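Local structure of dipeptidase AC. Metallo peptidase. MEROPS family M19 (Rhodobacter sphaeroides, 3LY0) at residues L296-V301 with M339-H344. The protein is a zinc-binding enzyme of the membrane dipeptidase family that probably hydrolyses dipeptides, and here holds a phosphinate mimic of L-Ala-D-Ala. Residues are numbered along the deposited sequence; the frame is centred on the assembly and turned at random.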
# COMPACT_ATOMS: atom_id res chain seq x y z
N LEU A 296 -13.71 8.62 8.88
CA LEU A 296 -13.97 7.24 8.47
C LEU A 296 -14.59 6.38 9.57
O LEU A 296 -15.30 5.42 9.28
CB LEU A 296 -12.68 6.58 8.01
CG LEU A 296 -12.07 7.18 6.75
CD1 LEU A 296 -10.64 6.66 6.59
CD2 LEU A 296 -12.94 6.83 5.53
N GLY A 297 -14.31 6.73 10.82
CA GLY A 297 -14.71 5.91 11.94
C GLY A 297 -13.55 5.05 12.41
O GLY A 297 -12.64 4.73 11.63
N GLU A 298 -13.60 4.65 13.68
CA GLU A 298 -12.52 3.90 14.30
C GLU A 298 -12.26 2.54 13.68
O GLU A 298 -11.19 1.98 13.87
CB GLU A 298 -12.80 3.69 15.79
CG GLU A 298 -12.71 4.95 16.65
CD GLU A 298 -12.93 4.65 18.12
OE1 GLU A 298 -13.35 3.52 18.45
OE2 GLU A 298 -12.66 5.54 18.95
N ASP A 299 -13.24 2.01 12.96
CA ASP A 299 -13.10 0.66 12.39
C ASP A 299 -12.53 0.66 10.98
O ASP A 299 -12.36 -0.40 10.39
CB ASP A 299 -14.46 -0.04 12.38
CG ASP A 299 -15.00 -0.31 13.77
OD1 ASP A 299 -14.35 -1.06 14.52
OD2 ASP A 299 -16.07 0.23 14.10
N HIS A 300 -12.23 1.83 10.43
CA HIS A 300 -11.94 1.92 9.00
C HIS A 300 -10.60 2.57 8.67
O HIS A 300 -10.41 3.06 7.56
CB HIS A 300 -13.08 2.62 8.28
CG HIS A 300 -14.41 1.98 8.52
ND1 HIS A 300 -14.78 0.79 7.93
CD2 HIS A 300 -15.45 2.34 9.31
CE1 HIS A 300 -15.99 0.45 8.34
NE2 HIS A 300 -16.42 1.38 9.17
N VAL A 301 -9.70 2.56 9.65
CA VAL A 301 -8.36 3.12 9.50
C VAL A 301 -7.32 2.12 10.00
O VAL A 301 -7.52 1.44 11.00
CB VAL A 301 -8.20 4.42 10.30
CG1 VAL A 301 -6.82 5.01 10.04
CG2 VAL A 301 -9.30 5.40 9.94
N MET A 339 -6.20 1.18 19.69
CA MET A 339 -4.87 0.77 19.23
C MET A 339 -4.91 -0.59 18.51
O MET A 339 -4.27 -0.77 17.48
CB MET A 339 -3.88 0.72 20.39
CG MET A 339 -3.54 2.07 20.98
SD MET A 339 -2.60 3.17 19.88
CE MET A 339 -1.16 2.15 19.51
N ARG A 340 -5.64 -1.56 19.05
CA ARG A 340 -5.71 -2.87 18.41
C ARG A 340 -6.38 -2.79 17.04
O ARG A 340 -5.96 -3.45 16.08
CB ARG A 340 -6.41 -3.88 19.32
CG ARG A 340 -5.58 -4.22 20.55
CD ARG A 340 -6.15 -5.42 21.29
NE ARG A 340 -7.43 -5.11 21.93
CZ ARG A 340 -7.55 -4.58 23.14
NH1 ARG A 340 -6.47 -4.28 23.85
NH2 ARG A 340 -8.75 -4.34 23.64
N LYS A 341 -7.43 -1.98 16.96
CA LYS A 341 -8.10 -1.75 15.67
C LYS A 341 -7.14 -1.17 14.64
O LYS A 341 -7.06 -1.67 13.51
CB LYS A 341 -9.31 -0.83 15.85
CG LYS A 341 -10.49 -1.46 16.57
CD LYS A 341 -11.59 -0.44 16.74
CE LYS A 341 -12.80 -1.03 17.45
NZ LYS A 341 -13.94 -0.07 17.42
N LEU A 342 -6.44 -0.11 15.02
CA LEU A 342 -5.55 0.60 14.11
C LEU A 342 -4.35 -0.26 13.73
O LEU A 342 -3.83 -0.16 12.62
CB LEU A 342 -5.05 1.90 14.74
CG LEU A 342 -6.14 2.91 15.07
CD1 LEU A 342 -5.54 4.08 15.82
CD2 LEU A 342 -6.83 3.41 13.79
N CYS A 343 -3.91 -1.12 14.64
CA CYS A 343 -2.72 -1.92 14.40
C CYS A 343 -2.96 -3.16 13.54
O CYS A 343 -2.11 -3.50 12.72
CB CYS A 343 -2.04 -2.30 15.73
SG CYS A 343 -1.17 -0.92 16.52
N HIS A 344 -4.09 -3.83 13.73
CA HIS A 344 -4.38 -5.00 12.90
C HIS A 344 -5.85 -5.39 12.75
O HIS A 344 -6.23 -5.96 11.73
CB HIS A 344 -3.59 -6.22 13.39
CG HIS A 344 -3.91 -6.63 14.80
ND1 HIS A 344 -3.09 -6.32 15.86
CD2 HIS A 344 -4.96 -7.32 15.32
CE1 HIS A 344 -3.61 -6.80 16.97
NE2 HIS A 344 -4.75 -7.41 16.68
O HOH W 1 -11.98 1.40 19.59
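Lys341 reaches from helix 336-354 to two carboxylates, those of Asp299 and Glu298. Past CG the chain is stretched out, with CG anti to the carbonyl carbon (chi1 -71°), which carries the ammonium across to the loop. On the way, Lys341 CD passes 3.8 Å from the backbone oxygen Glu298 O. Lys341 NZ donates to Asp299 OD1 at 3.1 Å, a hydrogen bond and salt bridge in one. The ammonium comes from above the carboxylate, 40° out of its plane. Asp299 CB points away from the helix, but its carboxylate comes back to meet the lysine. The second ion pair is long, with Glu298 OE1 3.8 Å from Lys341 NZ. A water bridges the same pair: it donates to Glu298 OE1 at 2.8 Å and weakly accepts from Lys341 NZ. An alanine in place of Lys341 would probably leave the neighbouring carboxylates of Glu298 and Asp299 without the positive charge between them.

The loop joins helix 283-296 to strand 301-303, which pairs in parallel with strand 260-263. This is an alpha-to-beta connection of the TIM-barrel fold of family M19, and helix 336-354 packs beside it. Gly297 leaves the helix with positive phi and starts a type I beta turn to His300, closed by His300 N to Gly297 O at 3.2 Å. The turn carries both acidic residues.

The apolar contact lies where the strand begins. Leu342 CD2 meets Val301 CB at 3.9 Å, and the two side chains run alongside each other in the same direction. The same methyl sits 3.5 Å from Val301 O. Both side chains also touch Ile293 of helix 283-296.

Backbone polar groups are tied from the helix by Asn346. Its ND2 is hydrogen-bonded to both Glu298 O and Val301 O.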